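Local coordinates for penicillin-binding protein activator LpoA (Escherichia coli, PDB 6DR3), which activates penicillin-binding protein 1A in peptidoglycan synthesis, stimulating its transpeptidase activity, and is represented here by its amino-terminal domain with TPR-like helical motifs, at residues A[212-215]-A[216-220]; A[181-184]-A[185-188]; A[195-198]-A[199-202]. All coordinates share one frame; numbering follows the deposited sequence. Where two conformers were deposited one is given.

Interaction 1: A[212-215]-A[216-220]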
ATOM      1  N   LEU A 212      -2.555  -8.285  15.905  1.00 29.67           N
ATOM      2  CA  LEU A 212      -3.394  -9.348  15.374  1.00 25.51           C
ATOM      3  C   LEU A 212      -4.443  -8.775  14.423  1.00 25.42           C
ATOM      4  O   LEU A 212      -4.948  -7.669  14.650  1.00 28.13           O
ATOM      5  CB  LEU A 212      -4.087 -10.102  16.509  1.00 27.91           C
ATOM      6  CG  LEU A 212      -3.251 -11.136  17.263  1.00 29.92           C
ATOM      7  CD1 LEU A 212      -3.991 -11.592  18.509  1.00 32.87           C
ATOM      8  CD2 LEU A 212      -2.931 -12.325  16.366  1.00 25.34           C
ATOM      9  N   PRO A 213      -4.794  -9.489  13.356  1.00 24.27           N
ATOM     10  CA  PRO A 213      -5.913  -9.051  12.521  1.00 26.18           C
ATOM     11  C   PRO A 213      -7.156  -8.813  13.368  1.00 27.81           C
ATOM     12  O   PRO A 213      -7.508  -9.634  14.221  1.00 24.95           O
ATOM     13  CB  PRO A 213      -6.104 -10.210  11.540  1.00 24.26           C
ATOM     14  CG  PRO A 213      -4.773 -10.870  11.471  1.00 24.00           C
ATOM     15  CD  PRO A 213      -4.174 -10.724  12.839  1.00 25.03           C
ATOM     16  N   THR A 214      -7.805  -7.675  13.133  0.78 25.24           N
ATOM     17  CA  THR A 214      -9.021  -7.338  13.866  0.78 29.31           C
ATOM     18  C   THR A 214     -10.039  -8.469  13.798  0.78 30.63           C
ATOM     19  O   THR A 214     -10.757  -8.731  14.769  0.78 32.42           O
ATOM     20  CB  THR A 214      -9.614  -6.044  13.305  0.78 34.20           C
ATOM     21  OG1 THR A 214      -8.680  -4.973  13.494  0.78 32.49           O
ATOM     22  CG2 THR A 214     -10.934  -5.694  13.992  0.78 40.03           C
ATOM     23  N   GLN A 215     -10.114  -9.152  12.654  1.00 31.94           N
ATOM     24  CA  GLN A 215     -11.118 -10.195  12.475  1.00 32.87           C
ATOM     25  C   GLN A 215     -10.902 -11.352  13.441  1.00 29.12           C
ATOM     26  O   GLN A 215     -11.857 -12.056  13.786  1.00 32.75           O
ATOM     27  CB  GLN A 215     -11.099 -10.698  11.031  1.00 34.48           C
ATOM     28  CG  GLN A 215     -11.265  -9.602   9.981  1.00 38.27           C
ATOM     29  CD  GLN A 215      -9.937  -9.054   9.484  1.00 38.01           C
ATOM     30  OE1 GLN A 215      -9.003  -8.852  10.262  1.00 30.73           O
ATOM     31  NE2 GLN A 215      -9.846  -8.818   8.179  1.00 34.96           N
ATOM     32  N   LEU A 216      -9.665 -11.565  13.888  1.00 30.14           N
ATOM     33  CA  LEU A 216      -9.364 -12.654  14.808  1.00 37.23           C
ATOM     34  C   LEU A 216      -9.466 -12.248  16.271  1.00 45.28           C
ATOM     35  O   LEU A 216      -9.580 -13.125  17.136  1.00 46.11           O
ATOM     36  CB  LEU A 216      -7.959 -13.202  14.531  1.00 32.15           C
ATOM     37  CG  LEU A 216      -7.771 -13.843  13.153  1.00 25.65           C
ATOM     38  CD1 LEU A 216      -6.313 -14.211  12.916  1.00 24.24           C
ATOM     39  CD2 LEU A 216      -8.664 -15.068  13.002  1.00 27.92           C
ATOM     40  N   VAL A 217      -9.431 -10.952  16.571  1.00 44.89           N
ATOM     41  CA  VAL A 217      -9.590 -10.481  17.944  1.00 48.97           C
ATOM     42  C   VAL A 217     -11.060 -10.290  18.292  1.00 55.83           C
ATOM     43  O   VAL A 217     -11.530 -10.755  19.333  1.00 50.96           O
ATOM     44  CB  VAL A 217      -8.789  -9.177  18.148  1.00 49.78           C
ATOM     45  CG1 VAL A 217      -8.991  -8.626  19.558  1.00 52.87           C
ATOM     46  CG2 VAL A 217      -7.310  -9.413  17.879  1.00 47.14           C
ATOM     47  N   ASN A 218     -11.806  -9.609  17.423  1.00 75.16           N
ATOM     48  CA  ASN A 218     -13.217  -9.313  17.669  1.00 91.20           C
ATOM     49  C   ASN A 218     -14.045 -10.482  17.148  1.00 93.36           C
ATOM     50  O   ASN A 218     -14.443 -10.522  15.983  1.00 98.99           O
ATOM     51  CB  ASN A 218     -13.612  -7.999  17.005  1.00 95.32           C
ATOM     52  CG  ASN A 218     -12.742  -6.837  17.450  1.00 96.30           C
ATOM     53  OD1 ASN A 218     -12.060  -6.912  18.473  1.00 96.29           O
ATOM     54  ND2 ASN A 218     -12.765  -5.752  16.685  1.00 96.44           N
ATOM     55  N   VAL A 219     -14.306 -11.451  18.029  1.00 81.53           N
ATOM     56  CA  VAL A 219     -15.048 -12.654  17.678  1.00 80.20           C
ATOM     57  C   VAL A 219     -16.087 -12.927  18.759  1.00 88.82           C
ATOM     58  O   VAL A 219     -15.962 -12.483  19.902  1.00 90.16           O
ATOM     59  CB  VAL A 219     -14.118 -13.873  17.492  1.00 74.32           C
ATOM     60  CG1 VAL A 219     -13.221 -13.670  16.278  1.00 69.72           C
ATOM     61  CG2 VAL A 219     -13.280 -14.109  18.743  1.00 72.42           C
ATOM     62  N   LYS A 220     -17.127 -13.674  18.379  1.00 92.20           N
ATOM     63  CA  LYS A 220     -18.264 -13.910  19.264  1.00 97.36           C
ATOM     64  C   LYS A 220     -18.187 -15.274  19.952  1.00113.80           C
ATOM     65  O   LYS A 220     -17.387 -15.450  20.877  1.00110.92           O
ATOM     66  CB  LYS A 220     -19.568 -13.761  18.471  1.00 91.69           C
ATOM     67  CG  LYS A 220     -19.768 -12.368  17.879  1.00 84.60           C
ATOM     68  CD  LYS A 220     -21.132 -12.230  17.229  1.00 82.29           C
ATOM     69  CE  LYS A 220     -21.375 -10.813  16.725  1.00 79.23           C
ATOM     70  NZ  LYS A 220     -22.735 -10.641  16.136  1.00 79.66           N
TER
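Pro213 and Leu216 meet through both backbone and side chain at the start of the short helix 214-217. Leu216 N donates to Pro213 O over 2.9 Å, reaching the oxygen from 53° above the carbonyl plane, a three-residue spacing that closes the first turn tightly. Val217 N adds a weak bond to the same oxygen. On the flank of this turn the proline ring and the leucine lie side by side and point the same way, with Pro213 CG 4.0 Å from Leu216 CD1.

A second apolar pair spans five residues: Val217 CG2 rests 3.6 Å from Leu212 CB, the two side chains crossing at about a right angle. The valine makes this touch because CG2 is the branch beside its own backbone N (CG1 takes the anti place, chi1 177°), which turns CG2 back toward the residues before the helix.

The far end closes with a much straighter bond. Asn218 N, on the first residue past the helix, donates to Thr214 O over 3.0 Å with an N-H...O angle of 173°.

Part of what positions this single turn is helix 138-153. Asp146 receives Thr214 N on OD1 and the Gln215 amide nitrogen on its main-chain O, while Trp149 packs against Pro213 and Leu216. Leu212 and Leu216 also pack on Ile196 of helix 189-202, and Pro213 on Trp175 and Leu216 on Leu178 of helix 170-185.

The chemistry implies a turn held from two directions. Asp146 accepts an N-H of the first helical residue from outside, and within the turn the oxygens of Pro213 and Thr214 take up the amide hydrogens of the following residues.

Interaction 2: A[181-184]-A[185-188]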
ATOM      1  N   VAL A 181      -3.727 -22.590  10.735  1.00 23.92           N
ATOM      2  CA  VAL A 181      -4.311 -22.586  12.073  1.00 26.72           C
ATOM      3  C   VAL A 181      -5.792 -22.257  11.990  1.00 29.47           C
ATOM      4  O   VAL A 181      -6.619 -22.841  12.703  1.00 22.30           O
ATOM      5  CB  VAL A 181      -3.557 -21.595  12.982  1.00 30.79           C
ATOM      6  CG1 VAL A 181      -4.260 -21.438  14.328  1.00 29.74           C
ATOM      7  CG2 VAL A 181      -2.119 -22.053  13.186  1.00 32.67           C
ATOM      8  N   TRP A 182      -6.152 -21.321  11.107  1.00 29.99           N
ATOM      9  CA  TRP A 182      -7.554 -20.952  10.951  1.00 29.06           C
ATOM     10  C   TRP A 182      -8.354 -22.077  10.306  1.00 28.91           C
ATOM     11  O   TRP A 182      -9.462 -22.394  10.754  1.00 29.25           O
ATOM     12  CB  TRP A 182      -7.673 -19.668  10.132  1.00 29.19           C
ATOM     13  CG  TRP A 182      -9.085 -19.210   9.969  1.00 35.17           C
ATOM     14  CD1 TRP A 182      -9.905 -18.716  10.942  1.00 41.60           C
ATOM     15  CD2 TRP A 182      -9.848 -19.202   8.758  1.00 35.44           C
ATOM     16  NE1 TRP A 182     -11.134 -18.402  10.412  1.00 42.25           N
ATOM     17  CE2 TRP A 182     -11.124 -18.690   9.072  1.00 42.03           C
ATOM     18  CE3 TRP A 182      -9.577 -19.577   7.439  1.00 35.45           C
ATOM     19  CZ2 TRP A 182     -12.126 -18.546   8.115  1.00 43.63           C
ATOM     20  CZ3 TRP A 182     -10.575 -19.432   6.490  1.00 42.64           C
ATOM     21  CH2 TRP A 182     -11.832 -18.921   6.833  1.00 43.32           C
ATOM     22  N   PHE A 183      -7.813 -22.695   9.252  1.00 30.48           N
ATOM     23  CA  PHE A 183      -8.498 -23.821   8.624  1.00 31.40           C
ATOM     24  C   PHE A 183      -8.779 -24.930   9.633  1.00 32.56           C
ATOM     25  O   PHE A 183      -9.826 -25.583   9.573  1.00 32.58           O
ATOM     26  CB  PHE A 183      -7.662 -24.377   7.466  1.00 39.49           C
ATOM     27  CG  PHE A 183      -7.587 -23.475   6.257  1.00 45.67           C
ATOM     28  CD1 PHE A 183      -8.618 -22.600   5.941  1.00 50.86           C
ATOM     29  CD2 PHE A 183      -6.480 -23.520   5.424  1.00 42.25           C
ATOM     30  CE1 PHE A 183      -8.538 -21.785   4.825  1.00 51.49           C
ATOM     31  CE2 PHE A 183      -6.395 -22.708   4.309  1.00 46.58           C
ATOM     32  CZ  PHE A 183      -7.425 -21.840   4.009  1.00 51.93           C
ATOM     33  N   ASP A 184      -7.857 -25.155  10.569  1.00 31.54           N
ATOM     34  CA  ASP A 184      -7.906 -26.335  11.422  1.00 34.13           C
ATOM     35  C   ASP A 184      -8.714 -26.146  12.699  1.00 31.74           C
ATOM     36  O   ASP A 184      -9.181 -27.141  13.264  1.00 33.94           O
ATOM     37  CB  ASP A 184      -6.482 -26.767  11.791  1.00 35.18           C
ATOM     38  CG  ASP A 184      -5.707 -27.299  10.598  1.00 39.94           C
ATOM     39  OD1 ASP A 184      -6.291 -27.382   9.496  1.00 43.81           O
ATOM     40  OD2 ASP A 184      -4.516 -27.635  10.763  1.00 39.82           O
ATOM     41  N   ASN A 185      -8.895 -24.912  13.172  1.00 31.39           N
ATOM     42  CA  ASN A 185      -9.534 -24.674  14.459  1.00 36.55           C
ATOM     43  C   ASN A 185     -10.738 -23.746  14.383  1.00 42.50           C
ATOM     44  O   ASN A 185     -11.313 -23.423  15.429  1.00 41.24           O
ATOM     45  CB  ASN A 185      -8.518 -24.094  15.454  1.00 34.89           C
ATOM     46  CG  ASN A 185      -7.352 -25.031  15.708  1.00 36.97           C
ATOM     47  OD1 ASN A 185      -7.424 -25.909  16.567  1.00 37.87           O
ATOM     48  ND2 ASN A 185      -6.269 -24.847  14.963  1.00 38.56           N
ATOM     49  N   ARG A 186     -11.134 -23.300  13.190  1.00 52.54           N
ATOM     50  CA  ARG A 186     -12.212 -22.322  13.080  1.00 61.71           C
ATOM     51  C   ARG A 186     -13.528 -22.810  13.677  1.00 66.57           C
ATOM     52  O   ARG A 186     -14.453 -22.004  13.823  1.00 72.72           O
ATOM     53  CB  ARG A 186     -12.421 -21.924  11.613  1.00 61.57           C
ATOM     54  CG  ARG A 186     -12.571 -23.085  10.641  1.00 64.01           C
ATOM     55  CD  ARG A 186     -12.651 -22.581   9.211  1.00 60.14           C
ATOM     56  NE  ARG A 186     -12.470 -23.660   8.244  1.00 58.18           N
ATOM     57  CZ  ARG A 186     -12.380 -23.480   6.930  1.00 49.43           C
ATOM     58  NH1 ARG A 186     -12.450 -22.260   6.415  1.00 44.35           N
ATOM     59  NH2 ARG A 186     -12.215 -24.523   6.128  1.00 48.06           N
ATOM     60  N   ASN A 187     -13.639 -24.091  14.027  1.00 57.23           N
ATOM     61  CA  ASN A 187     -14.845 -24.622  14.647  1.00 57.56           C
ATOM     62  C   ASN A 187     -14.738 -24.730  16.164  1.00 57.60           C
ATOM     63  O   ASN A 187     -15.666 -25.241  16.801  1.00 66.70           O
ATOM     64  CB  ASN A 187     -15.175 -25.998  14.059  1.00 67.30           C
ATOM     65  CG  ASN A 187     -16.656 -26.321  14.126  1.00 81.65           C
ATOM     66  OD1 ASN A 187     -17.439 -25.858  13.300  1.00 81.45           O
ATOM     67  ND2 ASN A 187     -17.048 -27.121  15.111  1.00 88.51           N
ATOM     68  N   ASP A 188     -13.638 -24.268  16.758  1.00 52.06           N
ATOM     69  CA  ASP A 188     -13.453 -24.305  18.208  1.00 48.42           C
ATOM     70  C   ASP A 188     -12.830 -22.987  18.642  1.00 42.03           C
ATOM     71  O   ASP A 188     -11.600 -22.831  18.634  1.00 39.03           O
ATOM     72  CB  ASP A 188     -12.585 -25.493  18.628  1.00 54.75           C
ATOM     73  CG  ASP A 188     -12.576 -25.711  20.133  1.00 65.77           C
ATOM     74  OD1 ASP A 188     -12.759 -24.733  20.886  1.00 69.68           O
ATOM     75  OD2 ASP A 188     -12.384 -26.868  20.562  1.00 71.18           O
TER
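Val181 is linked to Asn185 by two donors on one carbonyl oxygen. The side-chain amide supplies the better one: Asn185 ND2 lies 3.0 Å from Val181 O with an N-H...O angle of 167°, in the carbonyl plane and on a lone pair. The oxygen also lies close to the plane of the asparagine's own amide group, so this bond fixes how that group is turned. Asn185 N makes the other bond, which is weak. The aliphatic part of Val181 adds only a looser touch, CG1 to ND2 at 4.0 Å.

Trp182 comes next and receives Arg186 on one ring face. The beta carbon makes a CH-pi contact, CB standing 4.2 Å from the centroid of the five-membered ring. The chain then runs on over the indole and ends in a cation-pi contact, with Arg186 CZ over the face, 4.8 Å from the centroid of the six-membered ring. Chi1 of 51° sets Arg186 CG in the crowded position between N and carbonyl carbon, and the extended chain beyond it carries the guanidinium across the indole. The two planes are inclined steeply, 67° apart, so one amino group dips toward the ring: NH1 is 3.4 Å from Trp182 CZ3.

Phe183 meets the guanidinium differently, its CD1 lying over one face, while NH1 sits at the phenyl edge. Asp184 turns its carboxylate to Arg180, a salt bridge one turn back.

A type I turn, Asn185 to Asp188, then leads into helix 189-202, which Asp188 N-caps through OD1 to Met191 N. At the end of helix 170-185, Asn185 ND2 thus bonds Val181 O, Arg186 N weakly bonds Trp182 O, and the arginine charge lies against aromatic surface, where the indole pi cloud probably stabilises it.

Interaction 3: A[195-198]-A[199-202]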
ATOM      1  N   GLY A 195      -4.397 -21.595  19.510  1.00 24.16           N
ATOM      2  CA  GLY A 195      -3.600 -21.757  18.305  1.00 27.25           C
ATOM      3  C   GLY A 195      -2.982 -20.452  17.843  1.00 25.00           C
ATOM      4  O   GLY A 195      -1.850 -20.428  17.353  1.00 25.65           O
ATOM      5  N   ILE A 196      -3.714 -19.346  17.995  1.00 24.52           N
ATOM      6  CA  ILE A 196      -3.167 -18.037  17.650  1.00 24.70           C
ATOM      7  C   ILE A 196      -2.030 -17.673  18.596  1.00 26.21           C
ATOM      8  O   ILE A 196      -0.997 -17.143  18.170  1.00 28.34           O
ATOM      9  CB  ILE A 196      -4.280 -16.973  17.665  1.00 25.06           C
ATOM     10  CG1 ILE A 196      -5.264 -17.220  16.521  1.00 24.43           C
ATOM     11  CG2 ILE A 196      -3.691 -15.564  17.552  1.00 25.89           C
ATOM     12  CD1 ILE A 196      -6.553 -16.424  16.634  1.00 27.07           C
ATOM     13  N   ALA A 197      -2.204 -17.944  19.891  1.00 26.37           N
ATOM     14  CA  ALA A 197      -1.151 -17.632  20.852  1.00 25.20           C
ATOM     15  C   ALA A 197       0.119 -18.415  20.548  1.00 30.74           C
ATOM     16  O   ALA A 197       1.227 -17.871  20.635  1.00 32.71           O
ATOM     17  CB  ALA A 197      -1.635 -17.921  22.272  1.00 29.31           C
ATOM     18  N   ASP A 198      -0.018 -19.693  20.187  1.00 24.32           N
ATOM     19  CA  ASP A 198       1.155 -20.482  19.829  1.00 22.63           C
ATOM     20  C   ASP A 198       1.779 -19.980  18.533  1.00 21.64           C
ATOM     21  O   ASP A 198       3.008 -19.935  18.406  1.00 22.21           O
ATOM     22  CB  ASP A 198       0.784 -21.960  19.712  1.00 24.79           C
ATOM     23  CG  ASP A 198       0.494 -22.601  21.060  1.00 23.96           C
ATOM     24  OD1 ASP A 198       0.941 -22.060  22.095  1.00 25.08           O
ATOM     25  OD2 ASP A 198      -0.176 -23.654  21.079  1.00 24.11           O
ATOM     26  N   TRP A 199       0.950 -19.590  17.560  1.00 21.21           N
ATOM     27  CA  TRP A 199       1.484 -19.033  16.321  1.00 23.98           C
ATOM     28  C   TRP A 199       2.296 -17.776  16.593  1.00 24.30           C
ATOM     29  O   TRP A 199       3.368 -17.580  16.007  1.00 20.90           O
ATOM     30  CB  TRP A 199       0.348 -18.729  15.341  1.00 22.20           C
ATOM     31  CG  TRP A 199       0.808 -17.990  14.123  1.00 26.52           C
ATOM     32  CD1 TRP A 199       1.372 -18.527  13.005  1.00 26.69           C
ATOM     33  CD2 TRP A 199       0.750 -16.574  13.904  1.00 26.12           C
ATOM     34  NE1 TRP A 199       1.669 -17.534  12.100  1.00 25.57           N
ATOM     35  CE2 TRP A 199       1.298 -16.327  12.630  1.00 28.92           C
ATOM     36  CE3 TRP A 199       0.289 -15.494  14.662  1.00 25.68           C
ATOM     37  CZ2 TRP A 199       1.393 -15.044  12.094  1.00 28.59           C
ATOM     38  CZ3 TRP A 199       0.386 -14.218  14.127  1.00 28.75           C
ATOM     39  CH2 TRP A 199       0.934 -14.005  12.857  1.00 29.10           C
ATOM     40  N   GLN A 200       1.801 -16.911  17.479  1.00 28.59           N
ATOM     41  CA  GLN A 200       2.532 -15.693  17.815  1.00 27.67           C
ATOM     42  C   GLN A 200       3.925 -16.020  18.333  1.00 29.36           C
ATOM     43  O   GLN A 200       4.883 -15.285  18.068  1.00 29.50           O
ATOM     44  CB  GLN A 200       1.745 -14.881  18.845  1.00 26.81           C
ATOM     45  CG  GLN A 200       0.475 -14.246  18.285  1.00 26.30           C
ATOM     46  CD  GLN A 200      -0.331 -13.505  19.337  1.00 29.24           C
ATOM     47  OE1 GLN A 200      -0.836 -14.103  20.288  1.00 31.50           O
ATOM     48  NE2 GLN A 200      -0.459 -12.196  19.168  1.00 31.57           N
ATOM     49  N   LYS A 201       4.061 -17.126  19.064  1.00 24.95           N
ATOM     50  CA  LYS A 201       5.364 -17.553  19.553  1.00 26.47           C
ATOM     51  C   LYS A 201       6.147 -18.335  18.506  1.00 29.73           C
ATOM     52  O   LYS A 201       7.358 -18.516  18.666  1.00 33.67           O
ATOM     53  CB  LYS A 201       5.194 -18.395  20.819  1.00 32.26           C
ATOM     54  CG  LYS A 201       4.835 -17.569  22.044  1.00 41.28           C
ATOM     55  CD  LYS A 201       4.264 -18.420  23.166  1.00 53.70           C
ATOM     56  CE  LYS A 201       4.109 -17.605  24.443  1.00 66.82           C
ATOM     57  NZ  LYS A 201       3.273 -18.292  25.467  1.00 74.37           N
ATOM     58  N   ARG A 202       5.485 -18.802  17.445  1.00 33.33           N
ATOM     59  CA  ARG A 202       6.194 -19.434  16.337  1.00 34.71           C
ATOM     60  C   ARG A 202       6.823 -18.397  15.416  1.00 31.56           C
ATOM     61  O   ARG A 202       7.965 -18.565  14.978  1.00 30.21           O
ATOM     62  CB  ARG A 202       5.242 -20.319  15.530  1.00 35.90           C
ATOM     63  CG  ARG A 202       5.114 -21.739  16.031  1.00 41.95           C
ATOM     64  CD  ARG A 202       4.655 -22.658  14.907  1.00 38.17           C
ATOM     65  NE  ARG A 202       3.339 -22.306  14.386  1.00 28.12           N
ATOM     66  CZ  ARG A 202       2.190 -22.560  15.006  1.00 26.15           C
ATOM     67  NH1 ARG A 202       2.180 -23.161  16.188  1.00 25.12           N
ATOM     68  NH2 ARG A 202       1.044 -22.205  14.442  1.00 25.20           N
TER
HETATM   69  O   HOH W   1      -0.895 -22.679  16.423  1.00 19.22           O
HETATM   70  O   HOH W   2       0.915 -19.878  23.912  1.00 28.84           O
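Two water bridges on different flanks of helix 189-202, Asp198 to Lys201 and Gly195 to Arg202, overlie an ordinary i to i+4 backbone ladder in its last two turns. The ladder is clear from Trp199 N to Gly195 O at 2.9 Å and from Gln200 N to Ile196 O at the same length of 2.9 Å. The later bonds, of Lys201 N to Ala197 O and of Arg202 N to Asp198 O, are weak.

The first bridge joins side chains three residues apart. One water donates to Asp198 OD1 over 2.8 Å and accepts from Lys201 NZ over 3.2 Å. Asp198 OD1 and Lys201 NZ are themselves 5.6 Å apart, which is no direct salt bridge; the water probably mediates the attraction between them.

The second water donates to Gly195 O at 2.6 Å and accepts from Arg202 NH2 at 2.8 Å, lying in the guanidinium plane at its edge. A bend at chi3 (-62°) folds the arginine back along the helix, so that one guanidinium face lies over the backbone of Asp198 and Trp199. Gly195 O therefore serves both the helical N-H and the water.

Gln200 runs close to the preceding turn, CG 3.3 Å from Ile196 O, before its amide NE2 leaves to bond Ala209 O.

Several of these side chains also meet the preceding helix 170-185. Trp199 reaches Gly174 O through NE1 and packs on Leu178, while Arg202 NH2 makes a salt bridge with Asp177. The water-bridged carboxylate and ammonium of Asp198 and Lys201 belong to the exposed side of the helix, and Trp199 is buried against helix 170-185.

Followed from the N terminus, the contacts come in the order interaction 2, interaction 3, interaction 1; they run in series, and none nests within or crosses another. Each closes a local turn: interaction 2 the end of helix 170-185 and the turn leading to helix 189-202, interaction 3 the last turns of that helix, interaction 1 the short helix 214-217. Adjacent helices, and the loop that leads into helix 214-217, bring them together. Val181 of interaction 2 packs by CG2 on Arg202 NH2 of interaction 3, 3.4 Å away, and Leu212 CD2 of interaction 1 lies 3.5 Å from Ile196 CG2 of interaction 3. Interactions 1 and 2 do not touch, so helix 189-202 links the two.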